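Local structure of alpha-1,4-endofucoidanase (Mariniflexile fucanivorans, 6DLH) at residues V231-D234 with D239-S242; W223-A228 with Q252-A257; D74-D79 with D448-E453. The protein cleaves fucoidan from within as a retaining alpha-1,4-endofucoidanase of glycoside hydrolase family 107, with a catalytic module followed by probable Ig-like domains that bind calcium. All blocks are in the same frame, centred on the assembly; numbering follows the deposited sequence.

Interaction 1: residues V231-D234 with D239-S242; sequences VMED and DPAS
The side chain of Glu233 lies across the ring of Pro240 at about a right angle. CG stands anti to the backbone N (chi1 172°) and the chain beyond it is fully extended, which carries the carboxylate out to the proline. OE1 comes to 3.4 Å from Pro240 CG, and the carboxylate carbon CD of Glu233 lies 3.6 Å from Pro240 CD; further back, Glu233 CB and CG also pack against Pro240 CD. The contact is thus made by van der Waals packing along the length of the glutamate. A mild electrostatic cost is likely, because Glu233 OE2 is 4.5 Å from Asp239 OD1. That aspartate oxygen accepts a hydrogen bond from the backbone N of Ala241 at 3.3 Å, reached from well above the carboxylate plane, while the backbone O of Asp239 accepts one from the N of Ser242. Pro240 also touches Tyr251, Asn271 and Thr285, and Ala241 O bonds to Arg332, a calcium ligand. The arrangement is an Asx turn superposed on a type I beta turn with proline in its second position, set in the loop that leads from helix 228-233 to helix 249-259.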
ATOM      1  N   VAL A 231      -8.923 -13.185  18.349  1.00 45.01           N
ATOM      2  CA  VAL A 231     -10.209 -13.440  17.716  1.00 46.03           C
ATOM      3  C   VAL A 231     -10.444 -14.938  17.523  1.00 47.27           C
ATOM      4  O   VAL A 231     -11.560 -15.413  17.721  1.00 51.14           O
ATOM      5  CB  VAL A 231     -10.411 -12.643  16.409  1.00 47.30           C
ATOM      6  CG1 VAL A 231      -9.373 -12.981  15.347  1.00 47.37           C
ATOM      7  CG2 VAL A 231     -11.819 -12.817  15.856  1.00 44.04           C
ATOM      8  N   MET A 232      -9.402 -15.679  17.139  1.00 45.13           N
ATOM      9  CA  MET A 232      -9.565 -17.097  16.860  1.00 46.77           C
ATOM     10  C   MET A 232      -9.615 -17.921  18.144  1.00 49.59           C
ATOM     11  O   MET A 232     -10.322 -18.925  18.196  1.00 49.56           O
ATOM     12  CB  MET A 232      -8.462 -17.622  15.941  1.00 45.83           C
ATOM     13  CG  MET A 232      -8.707 -17.219  14.520  1.00 45.68           C
ATOM     14  SD  MET A 232      -7.222 -16.921  13.573  1.00 47.65           S
ATOM     15  CE  MET A 232      -6.848 -18.552  12.949  1.00 42.40           C
ATOM     16  N   GLU A 233      -8.871 -17.490  19.172  1.00 49.13           N
ATOM     17  CA  GLU A 233      -8.865 -18.201  20.441  1.00 48.08           C
ATOM     18  C   GLU A 233      -9.911 -17.602  21.377  1.00 46.70           C
ATOM     19  O   GLU A 233     -10.917 -18.244  21.664  1.00 48.77           O
ATOM     20  CB  GLU A 233      -7.464 -18.228  21.055  1.00 48.94           C
ATOM     21  CG  GLU A 233      -7.427 -18.780  22.468  1.00 49.06           C
ATOM     22  CD  GLU A 233      -6.042 -18.835  23.086  1.00 51.72           C
ATOM     23  OE1 GLU A 233      -5.131 -18.168  22.565  1.00 52.25           O
ATOM     24  OE2 GLU A 233      -5.876 -19.547  24.084  1.00 53.26           O
ATOM     25  N   ASP A 234      -9.667 -16.366  21.825  1.00 47.51           N
ATOM     26  CA  ASP A 234     -10.432 -15.735  22.889  1.00 50.45           C
ATOM     27  C   ASP A 234     -11.904 -15.558  22.508  1.00 52.92           C
ATOM     28  O   ASP A 234     -12.767 -15.570  23.384  1.00 51.21           O
ATOM     29  CB  ASP A 234      -9.822 -14.394  23.306  1.00 49.45           C
ATOM     30  CG  ASP A 234      -8.548 -14.507  24.128  1.00 51.91           C
ATOM     31  OD1 ASP A 234      -8.003 -15.627  24.240  1.00 51.53           O
ATOM     32  OD2 ASP A 234      -8.111 -13.467  24.648  1.00 49.28           O
ATOM     33  N   ASP A 239      -8.100 -23.427  19.932  1.00 43.21           N
ATOM     34  CA  ASP A 239      -7.010 -23.589  20.883  1.00 46.01           C
ATOM     35  C   ASP A 239      -5.684 -23.715  20.132  1.00 44.68           C
ATOM     36  O   ASP A 239      -5.343 -24.787  19.631  1.00 43.43           O
ATOM     37  CB  ASP A 239      -7.252 -24.738  21.869  1.00 48.14           C
ATOM     38  CG  ASP A 239      -6.164 -24.861  22.926  1.00 53.33           C
ATOM     39  OD1 ASP A 239      -5.381 -23.902  23.077  1.00 54.55           O
ATOM     40  OD2 ASP A 239      -6.097 -25.919  23.587  1.00 57.72           O
ATOM     41  N   PRO A 240      -4.893 -22.620  20.048  1.00 42.11           N
ATOM     42  CA  PRO A 240      -3.611 -22.643  19.340  1.00 41.70           C
ATOM     43  C   PRO A 240      -2.545 -23.551  19.958  1.00 41.49           C
ATOM     44  O   PRO A 240      -1.634 -23.987  19.260  1.00 41.07           O
ATOM     45  CB  PRO A 240      -3.173 -21.169  19.346  1.00 41.33           C
ATOM     46  CG  PRO A 240      -3.894 -20.555  20.529  1.00 41.23           C
ATOM     47  CD  PRO A 240      -5.206 -21.301  20.623  1.00 41.75           C
ATOM     48  N   ALA A 241      -2.683 -23.848  21.258  1.00 42.24           N
ATOM     49  CA  ALA A 241      -1.734 -24.670  21.999  1.00 43.27           C
ATOM     50  C   ALA A 241      -1.887 -26.154  21.660  1.00 44.89           C
ATOM     51  O   ALA A 241      -0.963 -26.936  21.879  1.00 43.68           O
ATOM     52  CB  ALA A 241      -1.890 -24.435  23.483  1.00 41.62           C
ATOM     53  N   SER A 242      -3.058 -26.532  21.130  1.00 49.19           N
ATOM     54  CA  SER A 242      -3.411 -27.925  20.899  1.00 51.29           C
ATOM     55  C   SER A 242      -2.685 -28.480  19.676  1.00 53.88           C
ATOM     56  O   SER A 242      -2.112 -27.719  18.896  1.00 58.34           O
ATOM     57  CB  SER A 242      -4.897 -28.052  20.743  1.00 52.62           C
ATOM     58  OG  SER A 242      -5.229 -29.306  20.175  1.00 57.00           O
TER

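Interaction 2: residues W223-A228 with Q252-A257; sequences WCFDSA and QAFADA
Phe225 and Phe254 form a T-shaped aromatic pair that joins strand 222-226 to helix 249-259. The helix residue supplies the edge: Phe254 CD2 points over one face of the Phe225 ring and is 3.6 Å from Phe225 CE1 and 3.7 Å from Phe225 CD1. The ring centroids are 5.3 Å apart and the planes stand at 79°. In both residues CG is anti to the carbonyl carbon, a setting that sends each ring from its own backbone into the gap between strand and helix. The CA atoms of Phe225 and Phe254 are 8.9 Å apart, and the gap is spanned by the two rings, both buried.

The packing is tight only at this point. Two residues before and after Phe254, on the other flank of the helix, Gln252 is partly exposed, with OE1 bonded to Arg249, and Asp256 is exposed. At the end of the strand Asp226 is also partly exposed; its OD1 makes a weak bond to the N of Ser227 and a further bond to Asn270, while OD2 bonds to Tyr147.

Strand 222-226 lies between strands 143-149 and 266-269 of a parallel sheet consistent with the (beta/alpha)-barrel type of catalytic module seen in related GH29 enzymes. Helices 228-233 and 249-259 lie in the connection to strand 266-269, a beta-alpha-beta crossover that is probably right-handed, as is usual. Phe225 also meets Phe269, their planes about 20° apart, and touches Val148. Phe254 touches the same Phe269 of strand 266-269 and Met201 of helix 198-216.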
ATOM      1  N   TRP A 223       2.326 -15.011   4.346  1.00 29.99           N
ATOM      2  CA  TRP A 223       1.222 -14.309   4.980  1.00 29.81           C
ATOM      3  C   TRP A 223       1.461 -14.268   6.489  1.00 29.98           C
ATOM      4  O   TRP A 223       1.747 -15.294   7.096  1.00 31.42           O
ATOM      5  CB  TRP A 223      -0.101 -15.041   4.709  1.00 29.94           C
ATOM      6  CG  TRP A 223      -0.526 -15.164   3.277  1.00 29.61           C
ATOM      7  CD1 TRP A 223      -0.109 -16.095   2.373  1.00 28.62           C
ATOM      8  CD2 TRP A 223      -1.508 -14.356   2.606  1.00 29.06           C
ATOM      9  NE1 TRP A 223      -0.751 -15.909   1.179  1.00 32.57           N
ATOM     10  CE2 TRP A 223      -1.615 -14.850   1.291  1.00 30.47           C
ATOM     11  CE3 TRP A 223      -2.301 -13.266   2.983  1.00 30.44           C
ATOM     12  CZ2 TRP A 223      -2.474 -14.283   0.351  1.00 30.36           C
ATOM     13  CZ3 TRP A 223      -3.148 -12.701   2.054  1.00 31.06           C
ATOM     14  CH2 TRP A 223      -3.229 -13.206   0.755  1.00 30.39           C
ATOM     15  N   CYS A 224       1.301 -13.099   7.113  1.00 29.23           N
ATOM     16  CA  CYS A 224       1.332 -13.071   8.567  1.00 30.16           C
ATOM     17  C   CYS A 224       0.016 -12.498   9.084  1.00 30.75           C
ATOM     18  O   CYS A 224      -0.367 -11.400   8.687  1.00 31.12           O
ATOM     19  CB  CYS A 224       2.543 -12.314   9.108  1.00 29.50           C
ATOM     20  SG  CYS A 224       2.613 -10.568   8.621  1.00 28.52           S
ATOM     21  N   PHE A 225      -0.651 -13.257   9.971  1.00 30.03           N
ATOM     22  CA  PHE A 225      -1.970 -12.907  10.476  1.00 30.17           C
ATOM     23  C   PHE A 225      -1.864 -12.400  11.910  1.00 30.68           C
ATOM     24  O   PHE A 225      -1.557 -13.161  12.823  1.00 33.90           O
ATOM     25  CB  PHE A 225      -2.919 -14.109  10.392  1.00 31.17           C
ATOM     26  CG  PHE A 225      -3.218 -14.560   8.984  1.00 31.08           C
ATOM     27  CD1 PHE A 225      -4.174 -13.905   8.218  1.00 30.92           C
ATOM     28  CD2 PHE A 225      -2.536 -15.628   8.420  1.00 30.54           C
ATOM     29  CE1 PHE A 225      -4.440 -14.308   6.914  1.00 31.60           C
ATOM     30  CE2 PHE A 225      -2.795 -16.026   7.115  1.00 30.58           C
ATOM     31  CZ  PHE A 225      -3.748 -15.366   6.368  1.00 31.09           C
ATOM     32  N   ASP A 226      -2.162 -11.112  12.089  1.00 31.45           N
ATOM     33  CA  ASP A 226      -2.065 -10.435  13.367  1.00 33.74           C
ATOM     34  C   ASP A 226      -3.351 -10.659  14.159  1.00 36.70           C
ATOM     35  O   ASP A 226      -4.377 -11.013  13.580  1.00 36.58           O
ATOM     36  CB  ASP A 226      -1.827  -8.941  13.136  1.00 33.49           C
ATOM     37  CG  ASP A 226      -1.216  -8.193  14.307  1.00 34.30           C
ATOM     38  OD1 ASP A 226      -0.865  -8.847  15.311  1.00 32.53           O
ATOM     39  OD2 ASP A 226      -1.084  -6.952  14.194  1.00 35.01           O
ATOM     40  N   SER A 227      -3.279 -10.449  15.482  1.00 34.53           N
ATOM     41  CA  SER A 227      -4.438 -10.458  16.364  1.00 36.34           C
ATOM     42  C   SER A 227      -5.170 -11.797  16.305  1.00 35.72           C
ATOM     43  O   SER A 227      -6.369 -11.851  16.564  1.00 37.18           O
ATOM     44  CB  SER A 227      -5.369  -9.316  16.045  1.00 36.43           C
ATOM     45  OG  SER A 227      -4.743  -8.074  16.312  1.00 41.34           O
ATOM     46  N   ALA A 228      -4.426 -12.863  15.986  1.00 36.42           N
ATOM     47  CA  ALA A 228      -4.963 -14.188  15.719  1.00 37.34           C
ATOM     48  C   ALA A 228      -5.514 -14.835  16.991  1.00 39.92           C
ATOM     49  O   ALA A 228      -6.600 -15.401  16.964  1.00 43.18           O
ATOM     50  CB  ALA A 228      -3.910 -15.041  15.051  1.00 35.47           C
ATOM     51  N   GLN A 252      -6.896 -23.403  10.172  1.00 46.34           N
ATOM     52  CA  GLN A 252      -6.889 -24.229   8.974  1.00 48.55           C
ATOM     53  C   GLN A 252      -7.530 -23.477   7.810  1.00 47.05           C
ATOM     54  O   GLN A 252      -6.998 -23.478   6.701  1.00 47.49           O
ATOM     55  CB  GLN A 252      -7.650 -25.533   9.219  1.00 47.57           C
ATOM     56  CG  GLN A 252      -7.470 -26.550   8.100  1.00 47.18           C
ATOM     57  CD  GLN A 252      -8.131 -27.874   8.397  1.00 45.58           C
ATOM     58  OE1 GLN A 252      -9.153 -27.932   9.082  1.00 42.10           O
ATOM     59  NE2 GLN A 252      -7.550 -28.944   7.873  1.00 41.65           N
ATOM     60  N   ALA A 253      -8.673 -22.838   8.079  1.00 47.02           N
ATOM     61  CA  ALA A 253      -9.428 -22.153   7.044  1.00 49.82           C
ATOM     62  C   ALA A 253      -8.531 -21.123   6.359  1.00 50.84           C
ATOM     63  O   ALA A 253      -8.476 -21.060   5.131  1.00 52.66           O
ATOM     64  CB  ALA A 253     -10.672 -21.525   7.630  1.00 47.69           C
ATOM     65  N   PHE A 254      -7.798 -20.361   7.180  1.00 47.53           N
ATOM     66  CA  PHE A 254      -6.955 -19.274   6.713  1.00 42.57           C
ATOM     67  C   PHE A 254      -5.770 -19.831   5.928  1.00 45.20           C
ATOM     68  O   PHE A 254      -5.498 -19.374   4.817  1.00 47.00           O
ATOM     69  CB  PHE A 254      -6.563 -18.379   7.889  1.00 40.23           C
ATOM     70  CG  PHE A 254      -7.596 -17.353   8.274  1.00 38.39           C
ATOM     71  CD1 PHE A 254      -8.891 -17.729   8.606  1.00 40.76           C
ATOM     72  CD2 PHE A 254      -7.269 -16.006   8.330  1.00 38.56           C
ATOM     73  CE1 PHE A 254      -9.838 -16.779   8.971  1.00 39.21           C
ATOM     74  CE2 PHE A 254      -8.217 -15.056   8.686  1.00 39.07           C
ATOM     75  CZ  PHE A 254      -9.501 -15.444   9.005  1.00 39.02           C
ATOM     76  N   ALA A 255      -5.089 -20.838   6.491  1.00 44.50           N
ATOM     77  CA  ALA A 255      -3.913 -21.394   5.841  1.00 46.72           C
ATOM     78  C   ALA A 255      -4.276 -22.008   4.488  1.00 48.99           C
ATOM     79  O   ALA A 255      -3.590 -21.764   3.499  1.00 49.05           O
ATOM     80  CB  ALA A 255      -3.227 -22.386   6.742  1.00 47.02           C
ATOM     81  N   ASP A 256      -5.356 -22.803   4.459  1.00 52.18           N
ATOM     82  CA  ASP A 256      -5.812 -23.483   3.253  1.00 50.87           C
ATOM     83  C   ASP A 256      -6.201 -22.469   2.176  1.00 44.94           C
ATOM     84  O   ASP A 256      -5.920 -22.676   1.000  1.00 47.10           O
ATOM     85  CB  ASP A 256      -6.994 -24.414   3.539  1.00 53.31           C
ATOM     86  CG  ASP A 256      -6.623 -25.728   4.209  1.00 54.07           C
ATOM     87  OD1 ASP A 256      -5.528 -26.266   3.918  1.00 56.53           O
ATOM     88  OD2 ASP A 256      -7.445 -26.212   4.999  1.00 54.93           O
ATOM     89  N   ALA A 257      -6.865 -21.385   2.592  1.00 41.80           N
ATOM     90  CA  ALA A 257      -7.270 -20.325   1.685  1.00 40.99           C
ATOM     91  C   ALA A 257      -6.051 -19.716   0.989  1.00 44.97           C
ATOM     92  O   ALA A 257      -6.145 -19.325  -0.172  1.00 48.88           O
ATOM     93  CB  ALA A 257      -8.059 -19.283   2.436  1.00 38.63           C
TER

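Interaction 3: residues D74-D79 with D448-E453; sequences DIRTVD and DFWDPE. With CA (calcium ion), chain H; CA (calcium ion), chain I.
Trp450 presses its six-membered ring against Arg76 and Thr77 at a domain interface flanked by two calcium sites, one on each segment and the two ions 17.0 Å apart. The tryptophan belongs to the putative Ig domain of the E-set type, on the short strand 449-450, whereas Arg76 and Thr77 lie in the loop between helix 66-71 and strand 80-84 of the catalytic module. Its chi1 of 61° sets CG between the backbone N and the carbonyl carbon, and the far rim of the indole then reaches across to the loop. Trp450 CZ3 is 3.6 Å from Arg76 CB, and Trp450 CZ2 is 3.9 Å from Thr77 CG2, both approaches being oblique to the ring. Replacing Trp450 with an alanine is likely to open a gap against Arg76 CB and Thr77 CG2 and so weaken the hold of the Ig-like domain on this loop.

The polar ends turn elsewhere. The bent chain of Arg76 takes its guanidinium group to Val447, and Thr77 OG1 bonds to Asp409 of helix 399-415. Behind the apolar patch, Thr77 O binds the first calcium at 2.4 Å; Asp79 grips the same ion through both OD1 and OD2, and four waters complete its shell. Just after Trp450 in the chain, Asp451 and Glu453 hold the second calcium together with Gly419, Asp502 and a water. Here Glu453 OE1 lies 2.4 Å from the ion. Asp451 OD1 is 2.7 Å from that calcium and is approached by a second partner from 47° out of the carboxylate plane. This is the backbone N of Glu453, from which Asp451 OD1 accepts a hydrogen bond at 2.8 Å in an Asx turn.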
ATOM      1  N   ASP A  74      20.497   0.469  -3.642  1.00 30.29           N
ATOM      2  CA  ASP A  74      21.847   0.119  -3.223  1.00 32.51           C
ATOM      3  C   ASP A  74      21.844  -0.978  -2.150  1.00 31.54           C
ATOM      4  O   ASP A  74      22.909  -1.442  -1.748  1.00 32.38           O
ATOM      5  CB  ASP A  74      22.623   1.368  -2.795  1.00 35.46           C
ATOM      6  CG  ASP A  74      24.130   1.188  -2.816  1.00 39.74           C
ATOM      7  OD1 ASP A  74      24.612   0.363  -3.608  1.00 42.19           O
ATOM      8  OD2 ASP A  74      24.809   1.869  -2.032  1.00 46.98           O
ATOM      9  N   ILE A  75      20.658  -1.415  -1.704  1.00 27.71           N
ATOM     10  CA  ILE A  75      20.567  -2.476  -0.708  1.00 25.92           C
ATOM     11  C   ILE A  75      20.457  -3.833  -1.400  1.00 25.94           C
ATOM     12  O   ILE A  75      19.401  -4.198  -1.905  1.00 26.47           O
ATOM     13  CB  ILE A  75      19.412  -2.231   0.282  1.00 24.82           C
ATOM     14  CG1 ILE A  75      19.466  -0.816   0.872  1.00 25.47           C
ATOM     15  CG2 ILE A  75      19.448  -3.297   1.365  1.00 25.03           C
ATOM     16  CD1 ILE A  75      18.297  -0.460   1.776  1.00 28.01           C
ATOM     17  N   ARG A  76      21.549  -4.601  -1.386  1.00 25.69           N
ATOM     18  CA  ARG A  76      21.650  -5.751  -2.270  1.00 26.10           C
ATOM     19  C   ARG A  76      21.311  -7.060  -1.557  1.00 27.08           C
ATOM     20  O   ARG A  76      21.067  -8.052  -2.245  1.00 24.76           O
ATOM     21  CB  ARG A  76      23.033  -5.788  -2.931  1.00 26.79           C
ATOM     22  CG  ARG A  76      23.366  -4.523  -3.713  1.00 27.54           C
ATOM     23  CD  ARG A  76      22.724  -4.582  -5.083  1.00 29.93           C
ATOM     24  NE  ARG A  76      21.359  -4.108  -5.185  1.00 29.92           N
ATOM     25  CZ  ARG A  76      20.463  -4.532  -6.076  1.00 29.25           C
ATOM     26  NH1 ARG A  76      20.666  -5.638  -6.769  1.00 27.85           N
ATOM     27  NH2 ARG A  76      19.349  -3.850  -6.254  1.00 27.73           N
ATOM     28  N   THR A  77      21.306  -7.064  -0.205  1.00 25.69           N
ATOM     29  CA  THR A  77      21.162  -8.305   0.550  1.00 25.97           C
ATOM     30  C   THR A  77      19.757  -8.481   1.111  1.00 25.61           C
ATOM     31  O   THR A  77      19.439  -9.548   1.640  1.00 26.96           O
ATOM     32  CB  THR A  77      22.202  -8.477   1.669  1.00 26.38           C
ATOM     33  OG1 THR A  77      22.091  -7.407   2.610  1.00 24.48           O
ATOM     34  CG2 THR A  77      23.616  -8.581   1.139  1.00 25.64           C
ATOM     35  N   VAL A  78      18.920  -7.446   0.991  1.00 25.26           N
ATOM     36  CA  VAL A  78      17.539  -7.542   1.436  1.00 24.86           C
ATOM     37  C   VAL A  78      16.797  -8.570   0.574  1.00 25.46           C
ATOM     38  O   VAL A  78      17.082  -8.720  -0.609  1.00 24.24           O
ATOM     39  CB  VAL A  78      16.853  -6.162   1.430  1.00 25.74           C
ATOM     40  CG1 VAL A  78      16.876  -5.505   0.046  1.00 26.22           C
ATOM     41  CG2 VAL A  78      15.440  -6.238   1.977  1.00 24.72           C
ATOM     42  N   ASP A  79      15.825  -9.263   1.180  1.00 26.80           N
ATOM     43  CA  ASP A  79      15.233 -10.450   0.586  1.00 24.70           C
ATOM     44  C   ASP A  79      13.752 -10.222   0.286  1.00 24.72           C
ATOM     45  O   ASP A  79      13.238 -10.739  -0.703  1.00 24.37           O
ATOM     46  CB  ASP A  79      15.490 -11.676   1.464  1.00 23.97           C
ATOM     47  CG  ASP A  79      16.970 -11.993   1.611  1.00 25.21           C
ATOM     48  OD1 ASP A  79      17.607 -12.327   0.587  1.00 25.05           O
ATOM     49  OD2 ASP A  79      17.492 -11.886   2.743  1.00 25.89           O
ATOM     50  N   ASP A 448      24.419  -6.924  -8.928  1.00 32.26           N
ATOM     51  CA  ASP A 448      23.763  -8.205  -9.137  1.00 30.45           C
ATOM     52  C   ASP A 448      24.569  -9.332  -8.497  1.00 29.75           C
ATOM     53  O   ASP A 448      24.022 -10.389  -8.200  1.00 30.18           O
ATOM     54  CB  ASP A 448      23.574  -8.488 -10.630  1.00 32.35           C
ATOM     55  CG  ASP A 448      22.665  -7.489 -11.320  1.00 31.00           C
ATOM     56  OD1 ASP A 448      21.455  -7.551 -11.077  1.00 34.28           O
ATOM     57  OD2 ASP A 448      23.181  -6.655 -12.082  1.00 32.79           O
ATOM     58  N   PHE A 449      25.875  -9.117  -8.331  1.00 29.00           N
ATOM     59  CA  PHE A 449      26.751 -10.127  -7.762  1.00 30.60           C
ATOM     60  C   PHE A 449      28.061  -9.472  -7.349  1.00 31.24           C
ATOM     61  O   PHE A 449      28.411  -8.407  -7.856  1.00 34.30           O
ATOM     62  CB  PHE A 449      27.000 -11.283  -8.738  1.00 32.24           C
ATOM     63  CG  PHE A 449      27.234 -10.897 -10.180  1.00 31.20           C
ATOM     64  CD1 PHE A 449      28.333 -10.136 -10.554  1.00 32.88           C
ATOM     65  CD2 PHE A 449      26.360 -11.316 -11.169  1.00 32.02           C
ATOM     66  CE1 PHE A 449      28.543  -9.793 -11.882  1.00 33.70           C
ATOM     67  CE2 PHE A 449      26.571 -10.982 -12.501  1.00 30.81           C
ATOM     68  CZ  PHE A 449      27.661 -10.217 -12.853  1.00 32.56           C
ATOM     69  N   TRP A 450      28.768 -10.120  -6.419  1.00 31.65           N
ATOM     70  CA  TRP A 450      29.995  -9.565  -5.874  1.00 32.49           C
ATOM     71  C   TRP A 450      30.820 -10.676  -5.235  1.00 31.86           C
ATOM     72  O   TRP A 450      30.299 -11.741  -4.908  1.00 32.10           O
ATOM     73  CB  TRP A 450      29.702  -8.423  -4.888  1.00 32.34           C
ATOM     74  CG  TRP A 450      28.889  -8.864  -3.714  1.00 35.16           C
ATOM     75  CD1 TRP A 450      29.353  -9.391  -2.540  1.00 34.86           C
ATOM     76  CD2 TRP A 450      27.455  -8.848  -3.613  1.00 35.22           C
ATOM     77  NE1 TRP A 450      28.306  -9.694  -1.715  1.00 33.36           N
ATOM     78  CE2 TRP A 450      27.130  -9.377  -2.343  1.00 33.29           C
ATOM     79  CE3 TRP A 450      26.420  -8.437  -4.464  1.00 34.97           C
ATOM     80  CZ2 TRP A 450      25.812  -9.505  -1.909  1.00 31.48           C
ATOM     81  CZ3 TRP A 450      25.116  -8.567  -4.035  1.00 33.55           C
ATOM     82  CH2 TRP A 450      24.822  -9.090  -2.772  1.00 33.96           C
ATOM     83  N   ASP A 451      32.121 -10.408  -5.107  1.00 33.09           N
ATOM     84  CA  ASP A 451      33.041 -11.239  -4.351  1.00 34.39           C
ATOM     85  C   ASP A 451      33.055 -10.730  -2.912  1.00 32.41           C
ATOM     86  O   ASP A 451      33.477  -9.600  -2.663  1.00 32.45           O
ATOM     87  CB  ASP A 451      34.422 -11.250  -5.019  1.00 36.26           C
ATOM     88  CG  ASP A 451      35.593 -11.535  -4.096  1.00 37.62           C
ATOM     89  OD1 ASP A 451      35.364 -12.050  -2.987  1.00 38.80           O
ATOM     90  OD2 ASP A 451      36.733 -11.224  -4.490  1.00 40.24           O
ATOM     91  N   PRO A 452      32.581 -11.533  -1.931  1.00 32.26           N
ATOM     92  CA  PRO A 452      32.524 -11.091  -0.535  1.00 32.59           C
ATOM     93  C   PRO A 452      33.819 -10.465  -0.027  1.00 34.94           C
ATOM     94  O   PRO A 452      33.777  -9.494   0.727  1.00 35.87           O
ATOM     95  CB  PRO A 452      32.194 -12.390   0.211  1.00 32.33           C
ATOM     96  CG  PRO A 452      31.350 -13.158  -0.781  1.00 31.65           C
ATOM     97  CD  PRO A 452      32.018 -12.882  -2.115  1.00 30.76           C
ATOM     98  N   GLU A 453      34.962 -11.005  -0.473  1.00 36.29           N
ATOM     99  CA  GLU A 453      36.261 -10.593   0.039  1.00 36.15           C
ATOM    100  C   GLU A 453      36.796  -9.399  -0.748  1.00 37.89           C
ATOM    101  O   GLU A 453      37.805  -8.807  -0.366  1.00 37.19           O
ATOM    102  CB  GLU A 453      37.253 -11.757   0.039  1.00 36.38           C
ATOM    103  CG  GLU A 453      36.999 -12.764   1.148  1.00 35.88           C
ATOM    104  CD  GLU A 453      35.797 -13.659   0.905  1.00 36.17           C
ATOM    105  OE1 GLU A 453      35.483 -13.909  -0.263  1.00 36.45           O
ATOM    106  OE2 GLU A 453      35.166 -14.086   1.883  1.00 41.27           O
TER
HETATM  107 CA    CA H 807      19.649 -11.939   1.720  1.00 28.93          CA
HETATM  108 CA    CA I 808      35.890 -14.602  -2.473  1.00 67.25          CA
HETATM  109  O   HOH W   1      37.658 -14.119  -4.215  1.00 40.78           O
HETATM  110  O   HOH W   2      20.228 -11.740   4.086  1.00 23.92           O
HETATM  111  O   HOH W   3      22.234 -11.890   1.983  1.00 27.24           O
HETATM  112  O   HOH W   4      20.279 -12.039  -0.554  1.00 25.89           O
HETATM  113  O   HOH W   5      19.702 -14.191   2.145  1.00 47.33           O

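How the interactions relate
Interactions 1 and 2 belong to one continuous part of the catalytic module: strand 222-226 runs into helix 228-233, which leads through the loop to helix 249-259, and their centres are 12 Å apart. Interaction 2 is the core contact, purely aromatic and away from the calcium sites. Interaction 1 is partly buried, with a carboxylate and a proline meeting near the surface. Interaction 3, its centre 33 Å from that of interaction 2 and 41 Å from that of interaction 1, joins segments 369 residues apart. It is also buried, but lies between domains; an apolar patch there separates two metal sites, so that metal coordination flanks the packing.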